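Side-chain contacts in putidaredoxin reductase (Pseudomonas putida, PDB 1Q1R), which probably passes electrons from NADH through its bound FAD to putidaredoxin, the iron-sulfur protein that serves the cytochrome P450cam monooxygenase: residues A51-K56 / A165-K170; E140-Q145 / L241-I246; N128-L133 / C215-S220; I351-L356 / P380-Q385. All coordinates share one frame; numbering follows the deposited sequence.

In the fold
Contacts 1, 2 and 3 form a connected group in the pyridine nucleotide-disulphide oxidoreductase part, while contact 4 lies apart in the reductase C-terminal part, its centre about 27 to 40 Å from theirs. Contacts 1 and 2, with centres about 11 Å apart, are joined where Y52 OH meets E140 OE2 at 2.5 Å. Contacts 2 and 3 have centres about 10 Å apart, touch, and share a parallel sheet, in which strands 130-132 and 241-244 are neighbours. Along the chain the segments of the first three contacts alternate, so 51-56, 128-133 and 140-145 all precede 165-170, 215-220 and 241-246; contact 4 follows in series. The first three thus lie in one interwoven part of the chain.

Contact 1 of 4, residues A51-K56 / A165-K170; sequences AYLAGK and AATAIK
L53 and A54, in the loop that follows strand 31-35, make a small apolar surface contact with T167 on helix 159-170; the two segments together bury 160 Å². The evidence centres on one methyl group. T167 CG2 lies 3.9 Å from L53 CG and reaches A54 with the same group, at 4.1 Å from A54 CB. L53 CD2 crosses over toward T167 CB, at 4.0 Å, beside the methyl contact. The backbones are close here as well, with A54 CA and T167 CA 6.1 Å apart.

The threonine torsion (chi1 -59°) explains how its two branches divide the work: CG2 stands anti to the backbone N and faces the loop, while OG1 sits beside that N and bonds to E163 O in its own helix, with a weak bond to S49 O. On the loop side, a type I turn from Y52 to G55 presents L53 and A54 together, and its closing bond runs 2.8 Å from G55 N to Y52 O. L53 also touches I142 of helix 136-144, which places the loop between two helices, with the leucine side chain about 7 Å from FAD.

At the exposed margin, K56 and K170 approach by their ends, K56 NZ lying 4.7 Å from K170 NZ. With no hydrogen bond or salt bridge across the segments, attraction here rests on dispersion and on the burial of methyl groups, and the two ammonium groups, if both charged, would probably weaken it slightly unless solvent screens them.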
loop_
_atom_site.group_PDB
_atom_site.type_symbol
_atom_site.label_atom_id
_atom_site.label_comp_id
_atom_site.label_asym_id
_atom_site.label_seq_id
_atom_site.Cartn_x
_atom_site.Cartn_y
_atom_site.Cartn_z
ATOM N N ALA A 51 0.941 9.230 -12.239
ATOM C CA ALA A 51 0.533 9.713 -13.561
ATOM C C ALA A 51 -0.935 10.131 -13.710
ATOM O O ALA A 51 -1.238 11.072 -14.453
ATOM C CB ALA A 51 0.890 8.667 -14.638
ATOM N N TYR A 52 -1.850 9.438 -13.038
ATOM C CA TYR A 52 -3.251 9.817 -13.155
ATOM C C TYR A 52 -3.471 11.128 -12.398
ATOM O O TYR A 52 -4.146 12.033 -12.891
ATOM C CB TYR A 52 -4.178 8.738 -12.599
ATOM C CG TYR A 52 -5.618 8.959 -13.023
ATOM C CD1 TYR A 52 -5.997 8.809 -14.359
ATOM C CD2 TYR A 52 -6.584 9.364 -12.109
ATOM C CE1 TYR A 52 -7.307 9.062 -14.777
ATOM C CE2 TYR A 52 -7.907 9.618 -12.520
ATOM C CZ TYR A 52 -8.253 9.463 -13.854
ATOM O OH TYR A 52 -9.543 9.700 -14.270
ATOM N N LEU A 53 -2.896 11.232 -11.203
ATOM C CA LEU A 53 -3.029 12.456 -10.422
ATOM C C LEU A 53 -2.408 13.601 -11.218
ATOM O O LEU A 53 -2.824 14.750 -11.093
ATOM C CB LEU A 53 -2.332 12.322 -9.062
ATOM C CG LEU A 53 -2.538 13.488 -8.090
ATOM C CD1 LEU A 53 -4.017 13.599 -7.728
ATOM C CD2 LEU A 53 -1.710 13.271 -6.830
ATOM N N ALA A 54 -1.418 13.284 -12.048
ATOM C CA ALA A 54 -0.772 14.305 -12.869
ATOM C C ALA A 54 -1.618 14.642 -14.108
ATOM O O ALA A 54 -1.284 15.565 -14.858
ATOM C CB ALA A 54 0.621 13.831 -13.306
ATOM N N GLY A 55 -2.702 13.891 -14.316
ATOM C CA GLY A 55 -3.571 14.118 -15.463
ATOM C C GLY A 55 -2.974 13.668 -16.787
ATOM O O GLY A 55 -3.374 14.140 -17.858
ATOM N N LYS A 56 -2.026 12.738 -16.733
ATOM C CA LYS A 56 -1.365 12.272 -17.944
ATOM C C LYS A 56 -1.742 10.866 -18.385
ATOM O O LYS A 56 -1.237 10.376 -19.391
ATOM C CB LYS A 56 0.151 12.372 -17.771
ATOM C CG LYS A 56 0.643 13.796 -17.568
ATOM C CD LYS A 56 2.130 13.831 -17.270
ATOM C CE LYS A 56 2.610 15.258 -17.039
ATOM N NZ LYS A 56 2.437 16.108 -18.256
ATOM N N ALA A 165 2.933 15.340 -2.870
ATOM C CA ALA A 165 3.719 16.574 -2.881
ATOM C C ALA A 165 4.508 16.716 -4.181
ATOM O O ALA A 165 4.537 17.790 -4.779
ATOM C CB ALA A 165 4.677 16.604 -1.679
ATOM N N ALA A 166 5.155 15.634 -4.614
ATOM C CA ALA A 166 5.939 15.661 -5.847
ATOM C C ALA A 166 5.051 16.010 -7.041
ATOM O O ALA A 166 5.432 16.803 -7.896
ATOM C CB ALA A 166 6.610 14.308 -6.077
ATOM N N THR A 167 3.859 15.424 -7.088
ATOM C CA THR A 167 2.935 15.693 -8.186
ATOM C C THR A 167 2.425 17.133 -8.142
ATOM O O THR A 167 2.317 17.788 -9.183
ATOM C CB THR A 167 1.742 14.715 -8.154
ATOM O OG1 THR A 167 2.236 13.377 -8.262
ATOM C CG2 THR A 167 0.795 14.978 -9.324
ATOM N N ALA A 168 2.125 17.633 -6.945
ATOM C CA ALA A 168 1.642 19.004 -6.806
ATOM C C ALA A 168 2.736 19.998 -7.198
ATOM O O ALA A 168 2.462 21.011 -7.843
ATOM C CB ALA A 168 1.184 19.268 -5.374
ATOM N N ILE A 169 3.972 19.712 -6.794
ATOM C CA ILE A 169 5.105 20.575 -7.123
ATOM C C ILE A 169 5.253 20.702 -8.634
ATOM O O ILE A 169 5.501 21.790 -9.158
ATOM C CB ILE A 169 6.428 20.018 -6.528
ATOM C CG1 ILE A 169 6.598 20.536 -5.105
ATOM C CG2 ILE A 169 7.624 20.438 -7.384
ATOM C CD1 ILE A 169 6.684 22.060 -5.021
ATOM N N LYS A 170 5.099 19.577 -9.324
ATOM C CA LYS A 170 5.206 19.541 -10.774
ATOM C C LYS A 170 4.087 20.386 -11.392
ATOM O O LYS A 170 4.251 20.958 -12.471
ATOM C CB LYS A 170 5.105 18.092 -11.263
ATOM C CG LYS A 170 5.214 17.926 -12.771
ATOM C CD LYS A 170 6.629 18.184 -13.267
ATOM C CE LYS A 170 6.683 18.168 -14.790
ATOM N NZ LYS A 170 6.084 16.924 -15.345
#

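Contact 2 of 4, residues E140-Q145 / L241-I246; sequences ECIRRQ and LVIAGI
Apolar packing dominates where I142 of helix 136-144 meets I243, and at greater distance L241, of strand 241-244. I142 and I243 reach toward each other tip to tip: I142 CG2 presses on I243 CD1 at 3.5 Å, tighter than usual for two carbons, and I142 CD1 lies 4.0 Å from I243 CG1. With CG2 anti to its backbone N, I142 points that methyl between the strand residues, where it also approaches L241 CD2 at 4.4 Å.

The second kind of packing sets a methyl against an amide. L241 CD1 rests on the end of Q145, 3.7 Å from OE1 and 3.8 Å from CD, while L241 CD2 comes within 3.8 Å of the Q145 backbone O.

Hydrogen bonding holds that amide in place. Q145 NE2 donates to C141 O at 3.0 Å, almost straight (161°) and from above the carbonyl plane, and also to N128 O. A leucine in its place would probably leave both carbonyls without this donor and let the side chain against L241 turn.

Strand 241-244 lies between 130-132 and 151-155 in a helix-covered, Rossmann-type parallel sheet, consistent with the NAD-binding domain of the glutathione reductase fold.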
loop_
_atom_site.group_PDB
_atom_site.type_symbol
_atom_site.label_atom_id
_atom_site.label_comp_id
_atom_site.label_asym_id
_atom_site.label_seq_id
_atom_site.Cartn_x
_atom_site.Cartn_y
_atom_site.Cartn_z
ATOM N N GLU A 140 -9.665 12.281 -8.386
ATOM C CA GLU A 140 -10.161 13.241 -9.366
ATOM C C GLU A 140 -10.513 14.586 -8.722
ATOM O O GLU A 140 -10.264 15.644 -9.308
ATOM C CB GLU A 140 -11.344 12.627 -10.132
ATOM C CG GLU A 140 -10.923 11.316 -10.818
ATOM C CD GLU A 140 -11.939 10.755 -11.808
ATOM O OE1 GLU A 140 -13.145 10.738 -11.510
ATOM O OE2 GLU A 140 -11.515 10.307 -12.891
ATOM N N CYS A 141 -11.063 14.549 -7.509
ATOM C CA CYS A 141 -11.404 15.779 -6.787
ATOM C C CYS A 141 -10.117 16.562 -6.515
ATOM O O CYS A 141 -10.062 17.782 -6.675
ATOM C CB CYS A 141 -12.094 15.441 -5.460
ATOM S SG CYS A 141 -12.381 16.865 -4.355
ATOM N N ILE A 142 -9.075 15.851 -6.098
ATOM C CA ILE A 142 -7.797 16.492 -5.833
ATOM C C ILE A 142 -7.163 17.011 -7.130
ATOM O O ILE A 142 -6.747 18.172 -7.212
ATOM C CB ILE A 142 -6.811 15.512 -5.148
ATOM C CG1 ILE A 142 -7.230 15.275 -3.693
ATOM C CG2 ILE A 142 -5.380 16.072 -5.217
ATOM C CD1 ILE A 142 -6.599 14.040 -3.066
ATOM N N ARG A 143 -7.085 16.159 -8.149
ATOM C CA ARG A 143 -6.475 16.584 -9.408
ATOM C C ARG A 143 -7.084 17.861 -9.982
ATOM O O ARG A 143 -6.359 18.724 -10.478
ATOM C CB ARG A 143 -6.558 15.489 -10.466
ATOM C CG ARG A 143 -6.021 15.969 -11.820
ATOM C CD ARG A 143 -6.895 15.486 -12.950
ATOM N NE ARG A 143 -6.491 14.168 -13.400
ATOM C CZ ARG A 143 -7.326 13.185 -13.719
ATOM N NH1 ARG A 143 -8.649 13.354 -13.637
ATOM N NH2 ARG A 143 -6.822 12.033 -14.138
ATOM N N ARG A 144 -8.410 17.975 -9.931
ATOM C CA ARG A 144 -9.079 19.164 -10.458
ATOM C C ARG A 144 -8.587 20.418 -9.745
ATOM O O ARG A 144 -8.637 21.512 -10.297
ATOM C CB ARG A 144 -10.606 19.063 -10.288
ATOM C CG ARG A 144 -11.283 18.037 -11.200
ATOM C CD ARG A 144 -12.805 18.197 -11.180
ATOM N NE ARG A 144 -13.375 18.006 -9.848
ATOM C CZ ARG A 144 -13.758 16.834 -9.351
ATOM N NH1 ARG A 144 -13.641 15.725 -10.071
ATOM N NH2 ARG A 144 -14.260 16.767 -8.123
ATOM N N GLN A 145 -8.104 20.248 -8.520
ATOM C CA GLN A 145 -7.631 21.376 -7.730
ATOM C C GLN A 145 -6.114 21.542 -7.676
ATOM O O GLN A 145 -5.611 22.352 -6.899
ATOM C CB GLN A 145 -8.202 21.272 -6.315
ATOM C CG GLN A 145 -9.727 21.221 -6.314
ATOM C CD GLN A 145 -10.322 21.075 -4.935
ATOM O OE1 GLN A 145 -10.331 22.025 -4.144
ATOM N NE2 GLN A 145 -10.820 19.878 -4.632
ATOM N N LEU A 241 -5.941 24.077 -0.731
ATOM C CA LEU A 241 -6.213 22.646 -0.775
ATOM C C LEU A 241 -5.472 21.934 0.350
ATOM O O LEU A 241 -4.330 22.271 0.657
ATOM C CB LEU A 241 -5.755 22.080 -2.123
ATOM C CG LEU A 241 -5.985 20.599 -2.427
ATOM C CD1 LEU A 241 -7.483 20.302 -2.477
ATOM C CD2 LEU A 241 -5.327 20.257 -3.768
ATOM N N VAL A 242 -6.128 20.955 0.961
ATOM C CA VAL A 242 -5.521 20.185 2.040
ATOM C C VAL A 242 -5.732 18.710 1.759
ATOM O O VAL A 242 -6.857 18.262 1.544
ATOM C CB VAL A 242 -6.142 20.513 3.426
ATOM C CG1 VAL A 242 -5.520 19.615 4.498
ATOM C CG2 VAL A 242 -5.907 21.980 3.775
ATOM N N ILE A 243 -4.641 17.958 1.744
ATOM C CA ILE A 243 -4.705 16.525 1.503
ATOM C C ILE A 243 -4.112 15.841 2.723
ATOM O O ILE A 243 -2.966 16.094 3.093
ATOM C CB ILE A 243 -3.912 16.147 0.247
ATOM C CG1 ILE A 243 -4.560 16.800 -0.978
ATOM C CG2 ILE A 243 -3.856 14.626 0.102
ATOM C CD1 ILE A 243 -3.713 16.723 -2.231
ATOM N N ALA A 244 -4.906 14.986 3.356
ATOM C CA ALA A 244 -4.461 14.296 4.556
ATOM C C ALA A 244 -4.193 12.816 4.322
ATOM O O ALA A 244 -4.948 12.131 3.629
ATOM C CB ALA A 244 -5.502 14.470 5.672
ATOM N N GLY A 245 -3.109 12.334 4.918
ATOM C CA GLY A 245 -2.740 10.939 4.795
ATOM C C GLY A 245 -1.923 10.551 6.013
ATOM O O GLY A 245 -0.701 10.688 6.016
ATOM N N ILE A 246 -2.600 10.077 7.053
ATOM C CA ILE A 246 -1.922 9.686 8.281
ATOM C C ILE A 246 -2.025 8.191 8.553
ATOM O O ILE A 246 -2.074 7.766 9.707
ATOM C CB ILE A 246 -2.490 10.451 9.497
ATOM C CG1 ILE A 246 -3.986 10.169 9.640
ATOM C CG2 ILE A 246 -2.241 11.940 9.328
ATOM C CD1 ILE A 246 -4.598 10.732 10.900
#

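Contact 3 of 4, residues N128-L133 / C215-S220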
loop_
_atom_site.group_PDB
_atom_site.type_symbol
_atom_site.label_atom_id
_atom_site.label_comp_id
_atom_site.label_asym_id
_atom_site.label_seq_id
_atom_site.Cartn_x
_atom_site.Cartn_y
_atom_site.Cartn_z
ATOM N N ASN A 128 -14.880 20.660 0.263
ATOM C CA ASN A 128 -14.498 20.052 -1.005
ATOM C C ASN A 128 -13.006 20.222 -1.281
ATOM O O ASN A 128 -12.461 19.597 -2.198
ATOM C CB ASN A 128 -15.333 20.643 -2.148
ATOM C CG ASN A 128 -14.940 22.057 -2.491
ATOM O OD1 ASN A 128 -14.557 22.837 -1.622
ATOM N ND2 ASN A 128 -15.047 22.406 -3.771
ATOM N N ASN A 129 -12.344 21.064 -0.486
ATOM C CA ASN A 129 -10.917 21.271 -0.663
ATOM C C ASN A 129 -10.079 20.634 0.449
ATOM O O ASN A 129 -8.942 21.026 0.694
ATOM C CB ASN A 129 -10.592 22.764 -0.828
ATOM C CG ASN A 129 -10.778 23.556 0.440
ATOM O OD1 ASN A 129 -11.588 23.212 1.300
ATOM N ND2 ASN A 129 -10.046 24.654 0.548
ATOM N N PHE A 130 -10.666 19.649 1.120
ATOM C CA PHE A 130 -9.974 18.872 2.145
ATOM C C PHE A 130 -10.292 17.438 1.741
ATOM O O PHE A 130 -11.458 17.055 1.697
ATOM C CB PHE A 130 -10.528 19.108 3.554
ATOM C CG PHE A 130 -9.834 18.278 4.609
ATOM C CD1 PHE A 130 -8.737 18.783 5.304
ATOM C CD2 PHE A 130 -10.224 16.963 4.845
ATOM C CE1 PHE A 130 -8.035 17.992 6.212
ATOM C CE2 PHE A 130 -9.525 16.159 5.755
ATOM C CZ PHE A 130 -8.430 16.678 6.436
ATOM N N ARG A 131 -9.268 16.646 1.445
ATOM C CA ARG A 131 -9.494 15.270 1.025
ATOM C C ARG A 131 -8.417 14.309 1.489
ATOM O O ARG A 131 -7.284 14.709 1.756
ATOM C CB ARG A 131 -9.544 15.183 -0.508
ATOM C CG ARG A 131 -10.863 15.580 -1.159
ATOM C CD ARG A 131 -11.809 14.388 -1.252
ATOM N NE ARG A 131 -13.028 14.736 -1.974
ATOM C CZ ARG A 131 -13.964 13.864 -2.336
ATOM N NH1 ARG A 131 -13.830 12.577 -2.045
ATOM N NH2 ARG A 131 -15.033 14.285 -3.003
ATOM N N TYR A 132 -8.799 13.039 1.574
ATOM C CA TYR A 132 -7.883 11.952 1.884
ATOM C C TYR A 132 -7.688 11.371 0.478
ATOM O O TYR A 132 -8.436 11.728 -0.435
ATOM C CB TYR A 132 -8.545 10.909 2.793
ATOM C CG TYR A 132 -8.840 11.425 4.181
ATOM C CD1 TYR A 132 -10.044 12.075 4.467
ATOM C CD2 TYR A 132 -7.890 11.314 5.198
ATOM C CE1 TYR A 132 -10.294 12.606 5.738
ATOM C CE2 TYR A 132 -8.123 11.839 6.468
ATOM C CZ TYR A 132 -9.326 12.486 6.730
ATOM O OH TYR A 132 -9.548 13.020 7.976
ATOM N N LEU A 133 -6.710 10.496 0.282
ATOM C CA LEU A 133 -6.505 9.929 -1.049
ATOM C C LEU A 133 -6.507 8.408 -1.045
ATOM O O LEU A 133 -5.525 7.780 -0.663
ATOM C CB LEU A 133 -5.193 10.440 -1.656
ATOM C CG LEU A 133 -4.773 9.850 -3.014
ATOM C CD1 LEU A 133 -5.889 10.023 -4.046
ATOM C CD2 LEU A 133 -3.498 10.537 -3.487
ATOM N N CYS A 215 -3.320 21.657 14.805
ATOM C CA CYS A 215 -4.283 21.794 15.891
ATOM C C CYS A 215 -5.667 22.191 15.399
ATOM O O CYS A 215 -6.647 22.069 16.135
ATOM C CB CYS A 215 -3.788 22.810 16.929
ATOM S SG CYS A 215 -3.710 24.514 16.351
ATOM N N GLY A 216 -5.757 22.662 14.157
ATOM C CA GLY A 216 -7.056 23.049 13.635
ATOM C C GLY A 216 -7.041 23.745 12.289
ATOM O O GLY A 216 -6.012 23.799 11.609
ATOM N N PHE A 217 -8.190 24.294 11.903
ATOM C CA PHE A 217 -8.301 24.970 10.616
ATOM C C PHE A 217 -9.183 26.210 10.669
ATOM O O PHE A 217 -10.008 26.366 11.569
ATOM C CB PHE A 217 -8.904 24.028 9.559
ATOM C CG PHE A 217 -8.230 22.689 9.466
ATOM C CD1 PHE A 217 -8.548 21.670 10.355
ATOM C CD2 PHE A 217 -7.277 22.447 8.484
ATOM C CE1 PHE A 217 -7.925 20.423 10.267
ATOM C CE2 PHE A 217 -6.649 21.210 8.386
ATOM C CZ PHE A 217 -6.974 20.195 9.281
ATOM N N GLU A 218 -8.992 27.090 9.693
ATOM C CA GLU A 218 -9.821 28.279 9.561
ATOM C C GLU A 218 -10.634 27.954 8.313
ATOM O O GLU A 218 -10.120 27.304 7.396
ATOM C CB GLU A 218 -8.972 29.529 9.333
ATOM C CG GLU A 218 -8.021 29.824 10.477
ATOM C CD GLU A 218 -7.250 31.114 10.294
ATOM O OE1 GLU A 218 -6.938 31.477 9.142
ATOM O OE2 GLU A 218 -6.938 31.760 11.316
ATOM N N MET A 219 -11.893 28.372 8.282
ATOM C CA MET A 219 -12.750 28.089 7.137
ATOM C C MET A 219 -13.607 29.261 6.706
ATOM O O MET A 219 -13.900 30.144 7.504
ATOM C CB MET A 219 -13.664 26.917 7.456
ATOM C CG MET A 219 -12.933 25.618 7.639
ATOM S SD MET A 219 -14.130 24.334 7.822
ATOM C CE MET A 219 -14.694 24.170 6.116
ATOM N N SER A 220 -14.013 29.254 5.437
ATOM C CA SER A 220 -14.860 30.309 4.893
ATOM C C SER A 220 -16.310 29.972 5.227
ATOM O O SER A 220 -16.736 28.826 5.097
ATOM C CB SER A 220 -14.678 30.417 3.372
ATOM O OG SER A 220 -14.962 29.180 2.738
#
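F130 and F217 meet as an offset edge-to-face aromatic pair, with F130 supplying the edge and F217 the face. The ring planes stand 83° apart and the centroids are separated by 5.7 Å, so the rings are close to perpendicular but slid off centre. The touching corner is F130 CE1, which lies 3.9 Å from F217 CZ and 4.1 Å from F217 CE2. The offset shows in this closest approach, which is to CZ at the end of F217 and not to the middle of its ring.

Different first torsions let each ring span a gap between backbones whose nearest CA atoms, those of F130 and F217, are 10.6 Å apart. F130 has CG anti to the backbone N (chi1 179°), which carries its ring out from the strand toward F217. F217 takes the other course, with CG anti to the carbonyl carbon and beside the backbone N (chi1 -51°). The two side chains cross at about a right angle. Y132 CE1 comes in at the edge of the F130 ring, in its plane.

Strand 130-132 is an outer strand of the parallel sheet, whereas 214-219 borders a three-stranded antiparallel sheet, with a classic beta bulge at C215 and G216 opposite L230. V124 of helix 123-126 touches both rings, and F217 also packs on V229 of strand 226-231, so the aromatic pair joins the two sheets beside that short helix.

Contact 4 of 4, residues I351-L356 / P380-Q385; sequences IVRGSL and PVEFNQ
R353 meets E382 because its chain runs fully extended from CG to NE, with CG anti to the backbone N, and then turns at chi4 (82°) so that the guanidinium stands across the line of the chain. E382 answers from the helix with CG beside its own backbone N and an extended chain beyond it. The result is a salt bridge in which R353 NE donates to E382 OE2 at 2.7 Å. The bond is noticeably bent, with an N-H...O angle of 145°, and reaches the oxygen on its syn side, somewhat out of the carboxylate plane. R353 NE to E382 OE2 is the one direct bond, R353 NH2 staying 3.7 Å from OE2, and planes 49° apart are consistent with that and not with a flat two-point pairing.

A water also links the two groups, accepting from R353 NH2 at 3.0 Å and donating to E382 OE2 at 2.6 Å. Two donors therefore grip OE2, while OE1 is held by R379 and S362. R353 CD lies 3.4 Å from both E382 OE1 and E382 OE2, so the methylene also sits against the carboxylate. With these neighbours E382 is likely to stay ionised. A methionine in place of R353 would probably leave OE2 without its charged mate and the water without its arginine partner.

R353 NH1 also bonds to L401 O and NH2 to V406 O. Strand 349-353, at the margin of the five-stranded antiparallel sheet, is thereby tied both to helix 380-391 and to the chain running from helix 398-401 to helix 408-421.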
loop_
_atom_site.group_PDB
_atom_site.type_symbol
_atom_site.label_atom_id
_atom_site.label_comp_id
_atom_site.label_asym_id
_atom_site.label_seq_id
_atom_site.Cartn_x
_atom_site.Cartn_y
_atom_site.Cartn_z
ATOM N N ILE A 351 24.213 0.213 5.684
ATOM C CA ILE A 351 25.409 0.340 4.873
ATOM C C ILE A 351 24.941 0.953 3.564
ATOM O O ILE A 351 24.068 0.405 2.888
ATOM C CB ILE A 351 26.070 -1.034 4.606
ATOM C CG1 ILE A 351 26.543 -1.644 5.928
ATOM C CG2 ILE A 351 27.236 -0.870 3.638
ATOM C CD1 ILE A 351 27.211 -2.989 5.789
ATOM N N VAL A 352 25.501 2.105 3.226
ATOM C CA VAL A 352 25.129 2.789 2.004
ATOM C C VAL A 352 26.095 2.432 0.887
ATOM O O VAL A 352 27.309 2.543 1.043
ATOM C CB VAL A 352 25.138 4.321 2.202
ATOM C CG1 VAL A 352 24.738 5.019 0.905
ATOM C CG2 VAL A 352 24.203 4.699 3.342
ATOM N N ARG A 353 25.544 1.986 -0.235
ATOM C CA ARG A 353 26.341 1.624 -1.393
ATOM C C ARG A 353 26.077 2.707 -2.431
ATOM O O ARG A 353 25.027 2.724 -3.074
ATOM C CB ARG A 353 25.910 0.250 -1.919
ATOM C CG ARG A 353 26.718 -0.247 -3.109
ATOM C CD ARG A 353 26.137 -1.550 -3.645
ATOM N NE ARG A 353 26.851 -2.019 -4.825
ATOM C CZ ARG A 353 27.990 -2.708 -4.793
ATOM N NH1 ARG A 353 28.550 -3.019 -3.630
ATOM N NH2 ARG A 353 28.572 -3.078 -5.925
ATOM N N GLY A 354 27.036 3.613 -2.578
ATOM C CA GLY A 354 26.890 4.720 -3.505
ATOM C C GLY A 354 26.785 5.992 -2.684
ATOM O O GLY A 354 26.830 5.934 -1.458
ATOM N N SER A 355 26.639 7.138 -3.335
ATOM C CA SER A 355 26.545 8.398 -2.607
ATOM C C SER A 355 25.107 8.873 -2.410
ATOM O O SER A 355 24.293 8.820 -3.334
ATOM C CB SER A 355 27.340 9.485 -3.335
ATOM O OG SER A 355 27.193 10.735 -2.683
ATOM N N LEU A 356 24.812 9.335 -1.198
ATOM C CA LEU A 356 23.488 9.842 -0.848
ATOM C C LEU A 356 23.281 11.252 -1.402
ATOM O O LEU A 356 22.208 11.835 -1.246
ATOM C CB LEU A 356 23.313 9.870 0.675
ATOM C CG LEU A 356 23.289 8.534 1.419
ATOM C CD1 LEU A 356 23.339 8.785 2.919
ATOM C CD2 LEU A 356 22.041 7.754 1.042
ATOM N N PRO A 380 17.656 -0.651 -10.343
ATOM C CA PRO A 380 16.825 -1.824 -10.616
ATOM C C PRO A 380 17.553 -3.165 -10.540
ATOM O O PRO A 380 16.982 -4.158 -10.092
ATOM C CB PRO A 380 16.267 -1.527 -12.009
ATOM C CG PRO A 380 17.343 -0.704 -12.643
ATOM C CD PRO A 380 17.723 0.232 -11.523
ATOM N N VAL A 381 18.810 -3.200 -10.973
ATOM C CA VAL A 381 19.561 -4.447 -10.935
ATOM C C VAL A 381 19.919 -4.833 -9.504
ATOM O O VAL A 381 19.705 -5.979 -9.094
ATOM C CB VAL A 381 20.851 -4.361 -11.780
ATOM C CG1 VAL A 381 21.610 -5.682 -11.701
ATOM C CG2 VAL A 381 20.496 -4.043 -13.229
ATOM N N GLU A 382 20.454 -3.887 -8.738
ATOM C CA GLU A 382 20.803 -4.195 -7.359
ATOM C C GLU A 382 19.534 -4.519 -6.574
ATOM O O GLU A 382 19.579 -5.232 -5.573
ATOM C CB GLU A 382 21.569 -3.034 -6.711
ATOM C CG GLU A 382 22.861 -2.673 -7.452
ATOM C CD GLU A 382 23.866 -1.915 -6.595
ATOM O OE1 GLU A 382 23.447 -1.131 -5.714
ATOM O OE2 GLU A 382 25.085 -2.094 -6.818
ATOM N N PHE A 383 18.395 -4.004 -7.031
ATOM C CA PHE A 383 17.136 -4.300 -6.355
ATOM C C PHE A 383 16.806 -5.780 -6.576
ATOM O O PHE A 383 16.542 -6.525 -5.630
ATOM C CB PHE A 383 15.999 -3.437 -6.908
ATOM C CG PHE A 383 14.652 -3.803 -6.356
ATOM C CD1 PHE A 383 14.356 -3.588 -5.013
ATOM C CD2 PHE A 383 13.697 -4.410 -7.165
ATOM C CE1 PHE A 383 13.130 -3.978 -4.481
ATOM C CE2 PHE A 383 12.468 -4.805 -6.644
ATOM C CZ PHE A 383 12.185 -4.589 -5.298
ATOM N N ASN A 384 16.823 -6.204 -7.833
ATOM C CA ASN A 384 16.537 -7.598 -8.151
ATOM C C ASN A 384 17.530 -8.517 -7.443
ATOM O O ASN A 384 17.153 -9.555 -6.899
ATOM C CB ASN A 384 16.597 -7.814 -9.662
ATOM C CG ASN A 384 15.328 -7.368 -10.367
ATOM O OD1 ASN A 384 15.317 -7.159 -11.582
ATOM N ND2 ASN A 384 14.245 -7.240 -9.609
ATOM N N GLN A 385 18.799 -8.130 -7.435
ATOM C CA GLN A 385 19.815 -8.941 -6.775
ATOM C C GLN A 385 19.572 -8.988 -5.271
ATOM O O GLN A 385 19.805 -10.014 -4.633
ATOM C CB GLN A 385 21.213 -8.384 -7.068
ATOM C CG GLN A 385 21.569 -8.405 -8.544
ATOM C CD GLN A 385 22.891 -7.726 -8.843
ATOM O OE1 GLN A 385 23.119 -6.586 -8.439
ATOM N NE2 GLN A 385 23.766 -8.422 -9.564
HETATM O O HOH W 1 26.611 -3.814 -8.051
#